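Local structure of synaptotagmin-1 (Arabidopsis thaliana, 7AS6) at residues Val7-Val18 against Gly130-Phe141. The protein helps keep the plasma membrane intact during freezing and osmotic stress, this chain being its first C2 domain, a probable calcium-dependent phospholipid-binding module. Sequence-based numbering, arbitrary orientation.
Sequences VGIVHVKVVRAV and GKLEVELLYKPF
The carbonyl oxygen of E133 is gripped by two successive amides of the facing strand: V15 N lies 2.9 Å from E133 O, and R16 N makes a weak bond to the same E133 O at 3.3 Å. This is a classic beta bulge, with V15 and R16 together opposite E133, and it shifts the antiparallel register of 8-18 and 131-140 by one residue. V15 is turned toward the partner strand, its CB 3.2 Å from E133 O. R16 also pairs with E133 through its side chain: NE donates to E133 OE1 at 3.1 Å in a salt bridge, approaching from above the carboxylate plane, the two flat groups standing 74° apart. V15 CG1 covers one face of the guanidinium, whose NH1 binds E57 of strand 57-66. On the sheet face that carries R16 and E133, a water takes a weak bond from K13 NZ and donates to E135 OE2. At the far end F141 lays its ring over G8, CA 3.6 Å from the centroid in a CH-pi contact, while I9 CG1 touches F141 CZ at 3.6 Å. On the other face, V12 and L136 run side by side, V12 CG2 against L136 CD2 at 3.8 Å, and meet L74 of strand 73-80. The two strands, flanked by 57-66 and 106-111, form the centre of one sheet of the C2 beta sandwich, joining the chain's first and last strands. Aliphatic side chains from V10, V12, V14, L132 and L136 face the sandwich interior, whereas the outer face is mixed, the water-linked K13 and E135 lying beside I9, H11 and L137; there the single R16-E133 bridge supplements the backbone bonds.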
loop_
_atom_site.group_PDB
_atom_site.type_symbol
_atom_site.label_atom_id
_atom_site.label_comp_id
_atom_site.label_asym_id
_atom_site.label_seq_id
_atom_site.Cartn_x
_atom_site.Cartn_y
_atom_site.Cartn_z
ATOM N N VAL A 7 5.428 0.469 20.051
ATOM C CA VAL A 7 6.629 1.294 20.157
ATOM C C VAL A 7 6.376 2.688 19.613
ATOM O O VAL A 7 6.911 3.682 20.121
ATOM C CB VAL A 7 7.793 0.626 19.405
ATOM C CG1 VAL A 7 9.102 1.339 19.701
ATOM C CG2 VAL A 7 7.866 -0.844 19.738
ATOM N N GLY A 8 5.602 2.773 18.545
ATOM C CA GLY A 8 5.344 4.040 17.906
ATOM C C GLY A 8 4.230 3.873 16.899
ATOM O O GLY A 8 3.491 2.888 16.919
ATOM N N ILE A 9 4.126 4.852 16.014
ATOM C CA ILE A 9 3.097 4.873 14.988
ATOM C C ILE A 9 3.766 5.192 13.662
ATOM O O ILE A 9 4.578 6.119 13.576
ATOM C CB ILE A 9 1.999 5.899 15.316
ATOM C CG1 ILE A 9 1.272 5.489 16.597
ATOM C CG2 ILE A 9 1.015 6.011 14.167
ATOM C CD1 ILE A 9 0.362 6.561 17.134
ATOM N N VAL A 10 3.455 4.411 12.636
ATOM C CA VAL A 10 3.965 4.662 11.297
ATOM C C VAL A 10 2.851 5.286 10.467
ATOM O O VAL A 10 1.718 4.786 10.450
ATOM C CB VAL A 10 4.525 3.381 10.658
ATOM C CG1 VAL A 10 3.479 2.280 10.623
ATOM C CG2 VAL A 10 5.051 3.678 9.275
ATOM N N HIS A 11 3.159 6.404 9.818
ATOM C CA HIS A 11 2.234 7.077 8.918
ATOM C C HIS A 11 2.572 6.639 7.502
ATOM O O HIS A 11 3.705 6.834 7.050
ATOM C CB HIS A 11 2.328 8.598 9.059
ATOM C CG HIS A 11 1.981 9.102 10.428
ATOM N ND1 HIS A 11 0.743 9.624 10.742
ATOM C CD2 HIS A 11 2.709 9.162 11.569
ATOM C CE1 HIS A 11 0.725 9.984 12.013
ATOM N NE2 HIS A 11 1.904 9.708 12.538
ATOM N N VAL A 12 1.602 6.008 6.832
ATOM C CA VAL A 12 1.759 5.428 5.497
ATOM C C VAL A 12 0.938 6.262 4.532
ATOM O O VAL A 12 -0.286 6.369 4.671
ATOM C CB VAL A 12 1.297 3.964 5.442
ATOM C CG1 VAL A 12 1.584 3.380 4.062
ATOM C CG2 VAL A 12 1.966 3.146 6.520
ATOM N N LYS A 13 1.596 6.859 3.566
ATOM C CA LYS A 13 0.897 7.614 2.549
ATOM C C LYS A 13 0.954 6.785 1.281
ATOM O O LYS A 13 2.039 6.364 0.862
ATOM C CB LYS A 13 1.522 8.995 2.338
ATOM C CG LYS A 13 0.658 9.921 1.471
ATOM C CD LYS A 13 1.358 11.245 1.201
ATOM C CE LYS A 13 0.398 12.418 1.281
ATOM N NZ LYS A 13 1.161 13.706 1.279
ATOM N N VAL A 14 -0.210 6.506 0.702
ATOM C CA VAL A 14 -0.273 5.942 -0.639
ATOM C C VAL A 14 -0.344 7.112 -1.609
ATOM O O VAL A 14 -1.356 7.821 -1.682
ATOM C CB VAL A 14 -1.466 4.993 -0.814
ATOM C CG1 VAL A 14 -1.492 4.455 -2.248
ATOM C CG2 VAL A 14 -1.362 3.846 0.180
ATOM N N VAL A 15 0.712 7.289 -2.383
ATOM C CA VAL A 15 0.849 8.479 -3.210
ATOM C C VAL A 15 0.162 8.257 -4.544
ATOM O O VAL A 15 -0.844 8.912 -4.845
ATOM C CB VAL A 15 2.327 8.849 -3.413
ATOM C CG1 VAL A 15 2.443 10.078 -4.299
ATOM C CG2 VAL A 15 2.991 9.093 -2.061
ATOM N N ARG A 16 0.703 7.348 -5.351
ATOM C CA ARG A 16 0.157 7.091 -6.675
ATOM C C ARG A 16 0.601 5.712 -7.152
ATOM O O ARG A 16 1.503 5.091 -6.583
ATOM C CB ARG A 16 0.595 8.179 -7.662
ATOM C CG ARG A 16 2.093 8.182 -7.971
ATOM C CD ARG A 16 2.525 9.444 -8.741
ATOM N NE ARG A 16 3.652 10.095 -8.071
ATOM C CZ ARG A 16 3.588 11.250 -7.410
ATOM N NH1 ARG A 16 2.446 11.919 -7.338
ATOM N NH2 ARG A 16 4.672 11.741 -6.820
ATOM N N ALA A 17 -0.070 5.235 -8.201
ATOM C CA ALA A 17 0.404 4.124 -9.006
ATOM C C ALA A 17 0.641 4.638 -10.417
ATOM O O ALA A 17 -0.015 5.580 -10.869
ATOM C CB ALA A 17 -0.578 2.954 -9.028
ATOM N N VAL A 18 1.609 4.036 -11.092
ATOM C CA VAL A 18 2.014 4.455 -12.426
ATOM C C VAL A 18 2.121 3.222 -13.297
ATOM O O VAL A 18 2.715 2.216 -12.893
ATOM C CB VAL A 18 3.354 5.218 -12.402
ATOM C CG1 VAL A 18 3.819 5.526 -13.807
ATOM C CG2 VAL A 18 3.203 6.493 -11.611
ATOM N N GLY A 130 3.207 -2.312 -13.320
ATOM C CA GLY A 130 3.159 -0.958 -12.808
ATOM C C GLY A 130 3.966 -0.797 -11.532
ATOM O O GLY A 130 4.529 -1.741 -10.969
ATOM N N LYS A 131 4.017 0.446 -11.077
ATOM C CA LYS A 131 4.750 0.813 -9.876
ATOM C C LYS A 131 3.784 1.456 -8.900
ATOM O O LYS A 131 2.866 2.170 -9.309
ATOM C CB LYS A 131 5.897 1.786 -10.198
ATOM C CG LYS A 131 7.045 1.148 -10.952
ATOM C CD LYS A 131 8.126 2.158 -11.302
ATOM C CE LYS A 131 9.423 1.458 -11.705
ATOM N NZ LYS A 131 9.212 0.489 -12.813
ATOM N N LEU A 132 3.976 1.193 -7.613
ATOM C CA LEU A 132 3.263 1.906 -6.565
ATOM C C LEU A 132 4.256 2.777 -5.815
ATOM O O LEU A 132 5.342 2.309 -5.464
ATOM C CB LEU A 132 2.597 0.942 -5.592
ATOM C CG LEU A 132 1.692 1.586 -4.549
ATOM C CD1 LEU A 132 0.488 2.232 -5.206
ATOM C CD2 LEU A 132 1.252 0.578 -3.488
ATOM N N GLU A 133 3.894 4.040 -5.581
ATOM C CA GLU A 133 4.738 4.978 -4.832
ATOM C C GLU A 133 4.081 5.307 -3.501
ATOM O O GLU A 133 2.906 5.695 -3.462
ATOM C CB GLU A 133 5.000 6.253 -5.633
ATOM C CG GLU A 133 5.648 5.943 -6.982
ATOM C CD GLU A 133 6.187 7.162 -7.701
ATOM O OE1 GLU A 133 5.976 8.292 -7.207
ATOM O OE2 GLU A 133 6.837 6.986 -8.762
ATOM N N VAL A 134 4.828 5.115 -2.411
ATOM C CA VAL A 134 4.318 5.293 -1.058
ATOM C C VAL A 134 5.351 6.067 -0.237
ATOM O O VAL A 134 6.503 6.233 -0.643
ATOM C CB VAL A 134 3.994 3.950 -0.369
ATOM C CG1 VAL A 134 3.148 3.051 -1.268
ATOM C CG2 VAL A 134 5.268 3.247 0.011
ATOM N N GLU A 135 4.926 6.538 0.936
ATOM C CA GLU A 135 5.808 7.199 1.896
ATOM C C GLU A 135 5.539 6.660 3.285
ATOM O O GLU A 135 4.408 6.297 3.619
ATOM C CB GLU A 135 5.606 8.705 1.977
ATOM C CG GLU A 135 6.044 9.515 0.793
ATOM C CD GLU A 135 5.754 10.985 1.031
ATOM O OE1 GLU A 135 5.637 11.367 2.226
ATOM O OE2 GLU A 135 5.611 11.740 0.035
ATOM N N LEU A 136 6.578 6.637 4.099
ATOM C CA LEU A 136 6.450 6.241 5.488
ATOM C C LEU A 136 7.022 7.340 6.361
ATOM O O LEU A 136 8.064 7.918 6.039
ATOM C CB LEU A 136 7.178 4.929 5.770
ATOM C CG LEU A 136 6.861 3.702 4.922
ATOM C CD1 LEU A 136 7.635 2.519 5.467
ATOM C CD2 LEU A 136 5.372 3.405 4.889
ATOM N N LEU A 137 6.328 7.639 7.455
ATOM C CA LEU A 137 6.840 8.527 8.495
ATOM C C LEU A 137 6.664 7.817 9.828
ATOM O O LEU A 137 5.533 7.582 10.263
ATOM C CB LEU A 137 6.127 9.880 8.492
ATOM C CG LEU A 137 6.502 10.782 9.671
ATOM C CD1 LEU A 137 7.986 11.125 9.635
ATOM C CD2 LEU A 137 5.656 12.043 9.692
ATOM N N TYR A 138 7.773 7.473 10.479
ATOM C CA TYR A 138 7.714 6.751 11.739
ATOM C C TYR A 138 7.829 7.739 12.891
ATOM O O TYR A 138 8.819 8.470 12.997
ATOM C CB TYR A 138 8.811 5.695 11.821
ATOM C CG TYR A 138 8.782 4.937 13.121
ATOM C CD1 TYR A 138 7.608 4.339 13.559
ATOM C CD2 TYR A 138 9.920 4.818 13.915
ATOM C CE1 TYR A 138 7.564 3.645 14.744
ATOM C CE2 TYR A 138 9.885 4.126 15.116
ATOM C CZ TYR A 138 8.695 3.545 15.523
ATOM O OH TYR A 138 8.626 2.845 16.706
ATOM N N LYS A 139 6.811 7.766 13.746
ATOM C CA LYS A 139 6.838 8.588 14.949
ATOM C C LYS A 139 6.917 7.660 16.149
ATOM O O LYS A 139 5.895 7.096 16.569
ATOM C CB LYS A 139 5.602 9.485 15.034
ATOM C CG LYS A 139 5.500 10.470 13.883
ATOM C CD LYS A 139 6.728 11.380 13.806
ATOM C CE LYS A 139 6.470 12.719 14.482
ATOM N NZ LYS A 139 7.604 13.671 14.297
ATOM N N PRO A 140 8.104 7.430 16.703
ATOM C CA PRO A 140 8.211 6.619 17.917
ATOM C C PRO A 140 7.750 7.406 19.132
ATOM O O PRO A 140 7.756 8.640 19.138
ATOM C CB PRO A 140 9.710 6.311 17.993
ATOM C CG PRO A 140 10.347 7.508 17.343
ATOM C CD PRO A 140 9.413 7.934 16.245
ATOM N N PHE A 141 7.326 6.673 20.162
ATOM C CA PHE A 141 6.896 7.294 21.411
ATOM C C PHE A 141 8.105 7.625 22.274
ATOM O O PHE A 141 9.165 7.014 22.138
ATOM C CB PHE A 141 5.954 6.371 22.182
ATOM C CG PHE A 141 4.736 5.948 21.406
ATOM C CD1 PHE A 141 4.070 6.839 20.583
ATOM C CD2 PHE A 141 4.254 4.657 21.512
ATOM C CE1 PHE A 141 2.953 6.446 19.876
ATOM C CE2 PHE A 141 3.140 4.262 20.812
ATOM C CZ PHE A 141 2.486 5.156 19.993
HETATM O O HOH W 1 3.730 13.436 -0.871
#